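Side-chain contact in PHO85 cyclin-10 (Saccharomyces cerevisiae, PDB 4KRD), which is a cyclin partner of the kinase PHO85, forming a holoenzyme that phosphorylates and negatively regulates glycogen synthase and so restrains glycogen accumulation: residues 136-141 against 156-161. Residues are numbered along the deposited sequence; the frame is centred on the assembly and turned at random.
Sequences MIIAAV and EYFSKV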
ATOM      1  N   MET B 136      20.309 -12.125   5.339  1.00 36.74           N
ATOM      2  CA  MET B 136      18.880 -12.388   5.169  1.00 36.91           C
ATOM      3  C   MET B 136      18.055 -11.745   6.283  1.00 36.13           C
ATOM      4  O   MET B 136      16.982 -11.193   6.041  1.00 35.60           O
ATOM      5  CB  MET B 136      18.617 -13.893   5.120  1.00 39.51           C
ATOM      6  CG  MET B 136      17.157 -14.275   4.909  1.00 45.86           C
ATOM      7  SD  MET B 136      16.484 -13.769   3.304  1.00 48.02           S
ATOM      8  CE  MET B 136      17.534 -14.702   2.191  1.00 39.11           C
ATOM      9  N   ILE B 137      18.554 -11.834   7.509  1.00 29.48           N
ATOM     10  CA  ILE B 137      17.906 -11.210   8.660  1.00 33.01           C
ATOM     11  C   ILE B 137      17.823  -9.698   8.496  1.00 31.95           C
ATOM     12  O   ILE B 137      16.777  -9.094   8.713  1.00 35.78           O
ATOM     13  CB  ILE B 137      18.653 -11.554   9.967  1.00 35.84           C
ATOM     14  CG1 ILE B 137      18.379 -13.012  10.349  1.00 36.57           C
ATOM     15  CG2 ILE B 137      18.236 -10.629  11.089  1.00 35.12           C
ATOM     16  CD1 ILE B 137      19.313 -13.555  11.429  1.00 38.78           C
ATOM     17  N   ILE B 138      18.942  -9.095   8.123  1.00 31.67           N
ATOM     18  CA  ILE B 138      18.992  -7.670   7.832  1.00 34.01           C
ATOM     19  C   ILE B 138      17.904  -7.254   6.829  1.00 33.24           C
ATOM     20  O   ILE B 138      17.121  -6.344   7.092  1.00 30.84           O
ATOM     21  CB  ILE B 138      20.376  -7.299   7.296  1.00 32.56           C
ATOM     22  CG1 ILE B 138      21.428  -7.495   8.398  1.00 34.13           C
ATOM     23  CG2 ILE B 138      20.412  -5.853   6.820  1.00 32.74           C
ATOM     24  CD1 ILE B 138      22.822  -7.111   7.960  1.00 40.08           C
ATOM     25  N   ALA B 139      17.859  -7.928   5.687  1.00 32.57           N
ATOM     26  CA  ALA B 139      16.888  -7.595   4.631  1.00 36.03           C
ATOM     27  C   ALA B 139      15.433  -7.788   5.050  1.00 28.18           C
ATOM     28  O   ALA B 139      14.573  -6.931   4.779  1.00 28.56           O
ATOM     29  CB  ALA B 139      17.192  -8.420   3.372  1.00 31.97           C
ATOM     30  N   ALA B 140      15.136  -8.915   5.707  1.00 28.68           N
ATOM     31  CA  ALA B 140      13.754  -9.236   6.070  1.00 31.19           C
ATOM     32  C   ALA B 140      13.215  -8.277   7.121  1.00 33.72           C
ATOM     33  O   ALA B 140      12.043  -7.880   7.082  1.00 30.59           O
ATOM     34  CB  ALA B 140      13.638 -10.690   6.539  1.00 31.13           C
ATOM     35  N   VAL B 141      14.065  -7.890   8.065  1.00 33.23           N
ATOM     36  CA  VAL B 141      13.635  -6.914   9.053  1.00 28.82           C
ATOM     37  C   VAL B 141      13.401  -5.561   8.393  1.00 28.74           C
ATOM     38  O   VAL B 141      12.410  -4.919   8.668  1.00 27.86           O
ATOM     39  CB  VAL B 141      14.617  -6.771  10.235  1.00 32.91           C
ATOM     40  CG1 VAL B 141      14.253  -5.548  11.092  1.00 35.23           C
ATOM     41  CG2 VAL B 141      14.628  -8.063  11.075  1.00 34.77           C
ATOM     42  N   GLU B 156      20.686   5.515   7.426  0.55 45.23           N
ATOM     43  CA  GLU B 156      21.945   5.648   8.149  0.55 45.24           C
ATOM     44  C   GLU B 156      21.899   4.888   9.472  0.55 41.95           C
ATOM     45  O   GLU B 156      22.750   4.048   9.743  0.55 43.35           O
ATOM     46  CB  GLU B 156      22.246   7.127   8.404  0.55 46.88           C
ATOM     47  CG  GLU B 156      23.630   7.403   8.966  0.55 47.27           C
ATOM     48  CD  GLU B 156      23.977   8.880   8.928  0.55 50.20           C
ATOM     49  OE1 GLU B 156      23.042   9.702   8.988  0.55 50.08           O
ATOM     50  OE2 GLU B 156      25.179   9.218   8.831  0.55 53.13           O
ATOM     51  N   TYR B 157      20.897   5.189  10.289  1.00 38.84           N
ATOM     52  CA  TYR B 157      20.733   4.530  11.575  1.00 38.58           C
ATOM     53  C   TYR B 157      20.627   3.004  11.472  1.00 42.48           C
ATOM     54  O   TYR B 157      21.320   2.271  12.195  1.00 40.52           O
ATOM     55  CB  TYR B 157      19.516   5.080  12.310  1.00 42.89           C
ATOM     56  CG  TYR B 157      19.400   4.537  13.710  1.00 47.84           C
ATOM     57  CD1 TYR B 157      20.302   4.924  14.692  1.00 52.23           C
ATOM     58  CD2 TYR B 157      18.401   3.635  14.054  1.00 42.09           C
ATOM     59  CE1 TYR B 157      20.215   4.431  15.976  1.00 54.06           C
ATOM     60  CE2 TYR B 157      18.303   3.138  15.344  1.00 46.24           C
ATOM     61  CZ  TYR B 157      19.216   3.544  16.301  1.00 53.18           C
ATOM     62  OH  TYR B 157      19.148   3.062  17.589  1.00 50.85           O
ATOM     63  N   PHE B 158      19.759   2.514  10.589  1.00 43.31           N
ATOM     64  CA  PHE B 158      19.620   1.056  10.430  1.00 41.58           C
ATOM     65  C   PHE B 158      20.924   0.371   9.982  1.00 39.67           C
ATOM     66  O   PHE B 158      21.295  -0.683  10.504  1.00 45.70           O
ATOM     67  CB  PHE B 158      18.466   0.695   9.489  1.00 38.02           C
ATOM     68  CG  PHE B 158      18.016  -0.740   9.614  1.00 35.70           C
ATOM     69  CD1 PHE B 158      17.135  -1.115  10.611  1.00 40.51           C
ATOM     70  CD2 PHE B 158      18.496  -1.716   8.749  1.00 39.62           C
ATOM     71  CE1 PHE B 158      16.731  -2.446  10.743  1.00 40.69           C
ATOM     72  CE2 PHE B 158      18.094  -3.044   8.872  1.00 35.96           C
ATOM     73  CZ  PHE B 158      17.215  -3.411   9.874  1.00 36.07           C
ATOM     74  N   SER B 159      21.610   0.958   9.007  1.00 42.20           N
ATOM     75  CA  SER B 159      22.911   0.449   8.575  1.00 43.17           C
ATOM     76  C   SER B 159      23.880   0.262   9.750  1.00 46.40           C
ATOM     77  O   SER B 159      24.466  -0.805   9.920  1.00 43.88           O
ATOM     78  CB  SER B 159      23.537   1.406   7.559  1.00 46.01           C
ATOM     79  OG  SER B 159      22.742   1.497   6.395  1.00 50.42           O
ATOM     80  N   LYS B 160      24.035   1.303  10.563  1.00 52.84           N
ATOM     81  CA  LYS B 160      24.951   1.254  11.703  1.00 50.63           C
ATOM     82  C   LYS B 160      24.538   0.196  12.710  1.00 51.73           C
ATOM     83  O   LYS B 160      25.384  -0.481  13.290  1.00 57.76           O
ATOM     84  CB  LYS B 160      25.026   2.612  12.401  1.00 53.44           C
ATOM     85  CG  LYS B 160      25.565   3.732  11.532  1.00 56.87           C
ATOM     86  CD  LYS B 160      25.506   5.064  12.280  1.00 62.93           C
ATOM     87  CE  LYS B 160      25.939   6.228  11.398  1.00 57.12           C
ATOM     88  NZ  LYS B 160      25.796   7.524  12.125  1.00 65.14           N
ATOM     89  N   VAL B 161      23.238   0.063  12.937  1.00 46.67           N
ATOM     90  CA  VAL B 161      22.750  -0.974  13.835  1.00 47.26           C
ATOM     91  C   VAL B 161      23.170  -2.363  13.347  1.00 55.66           C
ATOM     92  O   VAL B 161      23.593  -3.207  14.145  1.00 56.96           O
ATOM     93  CB  VAL B 161      21.221  -0.912  13.995  1.00 52.42           C
ATOM     94  CG1 VAL B 161      20.703  -2.179  14.668  1.00 51.54           C
ATOM     95  CG2 VAL B 161      20.827   0.319  14.786  1.00 50.29           C
TER
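A single aromatic side chain, Phe158, bridges two helices of this protein's cyclin domain, which has the helical cyclin fold, in a buried, mainly apolar contact: it reaches from the short helix 155-162 to one side of helix 130-148, between Ile138 and Val141. The backbones stay well apart, 9.0 Å between Ile138 CA and Ser159 CA, and no hydrogen bond crosses; the Phe158 ring spans the gap. Phe158 CG lies anti to the backbone N (chi1 -163°), which carries the ring outward from its own helix and presents its far edge to the other. There Val141, one turn beyond Ile138, sets CG1 near the ring plane, 3.9 Å from Phe158 CZ. Ile138 comes less close with its side chain, its CG2 branch reaching 4.2 Å from Phe158 CE2. The two residues thus meet the same ring at neighbouring rim atoms. Leu169 of helix 166-180 touches both Ile138 and Phe158, while Phe87 of helix 84-95 packs on Ile138 and Tyr102 of helix 99-113 on Val141, tying this pair of helices into the helical bundle. Between the two aliphatic side chains, the carbonyl oxygen of Ile138 also meets the ring edge near its plane, Ile138 O lying 3.9 Å from Phe158 CE2.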